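Side-chain contacts in Myo-inositol-1-phosphate synthase-related protein (Thermotoga maritima MSB8, PDB 3CIN), which is related to myo-inositol-1-phosphate synthases, binds nicotinamide-adenine-dinucleotide on a Rossmann-type fold and also carries a magnesium ion: residues Val45-Glu50 with Glu381-Trp386; Glu130-Asp135 with Ala180-Lys185. One frame throughout, in Å; residues are numbered along the deposited sequence.

Contact 1 (Val45-Glu50 with Glu381-Trp386)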
# COMPACT_ATOMS: atom_id res chain seq x y z
N VAL A 45 17.67 -13.60 -14.63
CA VAL A 45 18.35 -13.54 -15.93
C VAL A 45 17.29 -13.92 -16.99
O VAL A 45 16.92 -15.09 -17.12
CB VAL A 45 19.49 -14.56 -15.99
CG1 VAL A 45 20.22 -14.43 -17.38
CG2 VAL A 45 20.49 -14.31 -14.83
N PRO A 46 16.75 -12.91 -17.69
CA PRO A 46 15.58 -13.19 -18.54
C PRO A 46 15.69 -14.34 -19.49
O PRO A 46 14.75 -15.16 -19.53
CB PRO A 46 15.33 -11.85 -19.23
CG PRO A 46 15.81 -10.85 -18.22
CD PRO A 46 17.05 -11.46 -17.67
N LEU A 47 16.81 -14.47 -20.20
CA LEU A 47 16.96 -15.51 -21.20
C LEU A 47 17.67 -16.74 -20.65
O LEU A 47 17.82 -17.71 -21.34
CB LEU A 47 17.64 -14.99 -22.48
CG LEU A 47 16.84 -13.89 -23.17
CD1 LEU A 47 17.77 -13.45 -24.33
CD2 LEU A 47 15.47 -14.38 -23.63
N ALA A 48 18.03 -16.70 -19.36
CA ALA A 48 18.51 -17.90 -18.66
C ALA A 48 19.47 -18.70 -19.52
O ALA A 48 20.47 -18.15 -19.95
CB ALA A 48 17.37 -18.71 -18.19
N ARG A 49 19.21 -19.99 -19.74
CA ARG A 49 20.10 -20.86 -20.49
C ARG A 49 19.66 -21.06 -21.94
O ARG A 49 20.10 -22.03 -22.59
CB ARG A 49 20.23 -22.19 -19.79
CG ARG A 49 20.86 -22.10 -18.43
CD ARG A 49 21.15 -23.51 -17.93
NE ARG A 49 21.05 -23.51 -16.49
CZ ARG A 49 22.07 -23.34 -15.66
NH1 ARG A 49 23.33 -23.25 -16.11
NH2 ARG A 49 21.83 -23.34 -14.35
N GLU A 50 18.84 -20.16 -22.46
CA GLU A 50 18.34 -20.27 -23.85
C GLU A 50 19.35 -19.81 -24.90
O GLU A 50 19.19 -20.11 -26.07
CB GLU A 50 17.06 -19.47 -24.03
CG GLU A 50 15.92 -19.95 -23.19
CD GLU A 50 14.63 -19.26 -23.56
OE1 GLU A 50 14.02 -19.72 -24.55
OE2 GLU A 50 14.26 -18.27 -22.86
N GLU A 381 9.02 -9.86 -26.66
CA GLU A 381 8.84 -10.82 -27.74
C GLU A 381 9.71 -10.45 -28.93
O GLU A 381 10.32 -11.32 -29.56
CB GLU A 381 7.38 -10.93 -28.14
CG GLU A 381 6.50 -11.48 -26.98
CD GLU A 381 6.55 -13.03 -26.75
OE1 GLU A 381 7.63 -13.73 -26.74
OE2 GLU A 381 5.43 -13.58 -26.56
N LYS A 382 9.83 -9.16 -29.22
CA LYS A 382 10.71 -8.72 -30.33
C LYS A 382 12.20 -8.96 -30.08
O LYS A 382 12.95 -9.25 -31.00
CB LYS A 382 10.45 -7.26 -30.65
CG LYS A 382 9.06 -7.02 -31.25
CD LYS A 382 8.85 -5.53 -31.59
CE LYS A 382 7.52 -5.25 -32.33
NZ LYS A 382 7.65 -5.15 -33.83
N MET A 383 12.59 -8.86 -28.82
CA MET A 383 13.96 -9.14 -28.40
C MET A 383 14.19 -10.64 -28.55
O MET A 383 15.21 -11.01 -29.10
CB MET A 383 14.20 -8.69 -26.97
CG MET A 383 15.59 -8.82 -26.50
SD MET A 383 15.87 -10.47 -25.77
CE MET A 383 14.81 -10.34 -24.30
N ARG A 384 13.26 -11.49 -28.11
CA ARG A 384 13.44 -12.96 -28.36
C ARG A 384 13.66 -13.25 -29.85
O ARG A 384 14.54 -14.00 -30.23
CB ARG A 384 12.30 -13.76 -27.81
CG ARG A 384 12.15 -13.72 -26.28
CD ARG A 384 11.04 -14.67 -25.81
NE ARG A 384 11.30 -16.07 -26.15
CZ ARG A 384 12.04 -16.90 -25.41
NH1 ARG A 384 12.53 -16.52 -24.23
NH2 ARG A 384 12.24 -18.13 -25.84
N ILE A 385 12.85 -12.64 -30.72
CA ILE A 385 12.97 -12.89 -32.14
C ILE A 385 14.34 -12.44 -32.63
O ILE A 385 14.95 -13.14 -33.40
CB ILE A 385 11.86 -12.19 -32.94
CG1 ILE A 385 10.52 -12.86 -32.64
CG2 ILE A 385 12.14 -12.29 -34.47
CD1 ILE A 385 9.28 -11.95 -32.93
N TRP A 386 14.80 -11.28 -32.19
CA TRP A 386 16.15 -10.77 -32.57
C TRP A 386 17.24 -11.77 -32.18
O TRP A 386 18.22 -11.98 -32.93
CB TRP A 386 16.42 -9.42 -31.89
CG TRP A 386 17.77 -8.84 -32.24
CD1 TRP A 386 18.08 -8.00 -33.29
CD2 TRP A 386 19.01 -9.09 -31.56
NE1 TRP A 386 19.41 -7.72 -33.29
CE2 TRP A 386 20.00 -8.35 -32.21
CE3 TRP A 386 19.36 -9.85 -30.44
CZ2 TRP A 386 21.35 -8.39 -31.82
CZ3 TRP A 386 20.68 -9.88 -30.05
CH2 TRP A 386 21.65 -9.17 -30.73

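Contact 2 (Glu130-Asp135 with Ala180-Lys185)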
# COMPACT_ATOMS: atom_id res chain seq x y z
N GLU A 130 45.87 -0.69 -22.98
CA GLU A 130 45.55 -1.68 -21.93
C GLU A 130 44.43 -2.73 -22.34
O GLU A 130 44.54 -3.95 -22.14
CB GLU A 130 45.15 -0.98 -20.60
CG GLU A 130 46.31 -0.30 -19.88
CD GLU A 130 45.89 0.68 -18.77
OE1 GLU A 130 44.81 0.56 -18.20
OE2 GLU A 130 46.68 1.58 -18.44
N TRP A 131 43.36 -2.21 -22.93
CA TRP A 131 42.27 -2.99 -23.33
C TRP A 131 42.65 -3.96 -24.44
O TRP A 131 42.14 -5.06 -24.48
CB TRP A 131 41.10 -2.09 -23.72
CG TRP A 131 40.56 -1.26 -22.59
CD1 TRP A 131 40.92 -1.30 -21.28
CD2 TRP A 131 39.52 -0.26 -22.67
NE1 TRP A 131 40.18 -0.38 -20.55
CE2 TRP A 131 39.29 0.24 -21.38
CE3 TRP A 131 38.76 0.23 -23.69
CZ2 TRP A 131 38.35 1.24 -21.10
CZ3 TRP A 131 37.83 1.23 -23.42
CH2 TRP A 131 37.64 1.73 -22.18
N THR A 132 43.55 -3.57 -25.34
CA THR A 132 43.99 -4.47 -26.39
C THR A 132 44.65 -5.70 -25.82
O THR A 132 44.50 -6.77 -26.41
CB THR A 132 44.87 -3.77 -27.42
OG1 THR A 132 46.11 -3.39 -26.79
CG2 THR A 132 44.13 -2.57 -27.99
N GLU A 133 45.33 -5.58 -24.66
CA GLU A 133 45.95 -6.75 -24.04
C GLU A 133 44.98 -7.62 -23.25
O GLU A 133 45.15 -8.81 -23.17
CB GLU A 133 47.08 -6.36 -23.09
CG GLU A 133 48.14 -5.47 -23.75
CD GLU A 133 49.44 -5.40 -22.90
OE1 GLU A 133 49.71 -6.35 -22.17
OE2 GLU A 133 50.12 -4.36 -22.94
N LEU A 134 43.95 -6.99 -22.67
CA LEU A 134 42.90 -7.70 -21.91
C LEU A 134 41.90 -8.37 -22.87
O LEU A 134 41.30 -9.40 -22.56
CB LEU A 134 42.19 -6.71 -20.98
CG LEU A 134 43.06 -6.12 -19.83
CD1 LEU A 134 42.26 -5.14 -18.92
CD2 LEU A 134 43.81 -7.18 -19.06
N ASP A 135 41.76 -7.77 -24.04
CA ASP A 135 40.99 -8.29 -25.17
C ASP A 135 39.50 -8.54 -24.94
O ASP A 135 38.95 -9.56 -25.41
CB ASP A 135 41.62 -9.58 -25.66
CG ASP A 135 41.08 -10.00 -26.98
OD1 ASP A 135 40.87 -9.09 -27.81
OD2 ASP A 135 40.83 -11.22 -27.21
N ALA A 180 35.22 2.97 -28.86
CA ALA A 180 35.16 3.01 -30.32
C ALA A 180 36.56 2.87 -30.87
O ALA A 180 36.79 2.15 -31.84
CB ALA A 180 34.54 4.30 -30.85
N LEU A 181 37.53 3.57 -30.26
CA LEU A 181 38.91 3.50 -30.77
C LEU A 181 39.45 2.08 -30.58
O LEU A 181 40.10 1.52 -31.50
CB LEU A 181 39.83 4.53 -30.10
CG LEU A 181 39.76 5.94 -30.70
CD1 LEU A 181 38.41 6.53 -30.78
CD2 LEU A 181 40.66 6.90 -29.94
N TYR A 182 39.14 1.50 -29.43
CA TYR A 182 39.50 0.11 -29.14
C TYR A 182 38.87 -0.85 -30.13
O TYR A 182 39.54 -1.74 -30.70
CB TYR A 182 39.14 -0.22 -27.70
CG TYR A 182 39.15 -1.72 -27.43
CD1 TYR A 182 40.35 -2.45 -27.38
CD2 TYR A 182 37.97 -2.43 -27.27
CE1 TYR A 182 40.36 -3.78 -27.15
CE2 TYR A 182 37.98 -3.80 -27.01
CZ TYR A 182 39.17 -4.47 -26.97
OH TYR A 182 39.18 -5.85 -26.74
N ALA A 183 37.57 -0.68 -30.37
CA ALA A 183 36.83 -1.52 -31.32
C ALA A 183 37.43 -1.49 -32.69
O ALA A 183 37.55 -2.55 -33.37
CB ALA A 183 35.33 -1.10 -31.38
N ASN A 184 37.82 -0.28 -33.11
CA ASN A 184 38.44 -0.13 -34.41
C ASN A 184 39.77 -0.87 -34.45
O ASN A 184 40.01 -1.61 -35.40
CB ASN A 184 38.58 1.34 -34.76
CG ASN A 184 39.14 1.56 -36.15
OD1 ASN A 184 38.41 1.81 -37.10
ND2 ASN A 184 40.42 1.46 -36.26
N LYS A 185 40.58 -0.76 -33.40
CA LYS A 185 41.88 -1.46 -33.41
C LYS A 185 41.72 -2.98 -33.32
O LYS A 185 42.57 -3.76 -33.80
CB LYS A 185 42.79 -0.97 -32.29
CG LYS A 185 43.35 0.46 -32.55

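Contact 1 (Val45-Glu50 with Glu381-Trp386)
Leu47 and Glu50 reach the helical segment 381-386 from a loop of two successive turns, type I from Val45 to Ala48 and type II' from Leu47 to Glu50, and the backbones come nearest at Leu47 CA and Arg384 CA, 8.4 Å apart. The Glu50 side chain sets out toward the helix, while Leu47 comes near it with its end methyls. Arg384 grips the Glu50 carboxylate end-on with two nitrogens. NH2 of Arg384 bonds to OE1 of Glu50 at 2.7 Å. NH1 of Arg384 bonds to OE2 of Glu50 at 2.8 Å. Both bonds are nearly straight. Each carboxylate oxygen is met on its syn side, and both lie near the guanidinium plane. The two planar groups are turned 27° from each other. Arg384 bends at its third torsion (chi3 61°), which turns the guanidinium out of line with the extended start of the chain. NE of Arg384 bonds to the Lys390 carbonyl and NH1 also to the Tyr380 hydroxyl, so the group is held from several directions.

The contact joins the loop between helix 23-36 and strand 58-65, the latter in the parallel Rossmann-type sheet, to the C-terminal helix 376-386. Beside the salt bridge, Leu47 and Met383 meet tip to tip, with CD1 of Leu47 3.8 Å from SD of Met383. The other methyl, CD2 of Leu47, lies 3.7 Å from NH1 of Arg384, obliquely to the guanidinium. Tyr362 of helix 356-362 touches both Leu47 and Met383. Asp338 OD2 accepts a bond from the Leu47 amide.

Contact 2 (Glu130-Asp135 with Ala180-Lys185)
Tyr182 lies against the last turn of helix 120-134, with CB of Trp131 over one face of its ring. This is a CH-pi contact. CB of Trp131 is 4.1 Å from the centroid of the Tyr182 ring, 26° off the ring normal and offset toward the rim. CE1 of Tyr182 also lies 3.5 Å from O of Trp131, a contact and not a hydrogen bond. At the ring edge, CG2 of Thr132 approaches CD1 of Tyr182 to 3.8 Å, while OG1 of Thr132 bonds back to the Lys129 carbonyl. In return, CB of Tyr182 meets the edge of the indole, 4.1 Å from CE3 of Trp131. The tyrosine CG stands anti to the backbone N (chi1 165°), and the ring extends across to the other helix.

The two helices pack against the parallel sheet of the Rossmann-type fold. Ile139 of strand 138-141 touches both Trp131 and Tyr182, and Trp131 also packs on Leu17 and meets Tyr64 edge-to-face. The tyrosine hydroxyl reaches the end of helix 120-134, where Asp135 turns to positive phi. OH of Tyr182 is 3.3 Å from C of Asp135. Its hydrogen bond goes to the Pro136 carbonyl, and Asp135 OD1 forms a salt bridge with Arg186 NE.

In the fold
Contact 1 and contact 2 use different elements, and their nearest atoms are about 16 Å apart. Contact 2 is nested in sequence inside the long run of chain that contact 1 brings together. Contact 1 links a loop from the early chain to the C-terminal helix. It is buried except at Glu50, so a buried arginine pairs with an exposed glutamate. Its main bond is ionic, with a small apolar patch alongside. It also lies near a second subunit, whose Phe313 packs on Val45. Contact 2 is partly buried and joins two helices of the Rossmann-type part. No hydrogen bond crosses between its segments, which meet mainly through aromatic and aliphatic surfaces. No other chain of the assembly touches it.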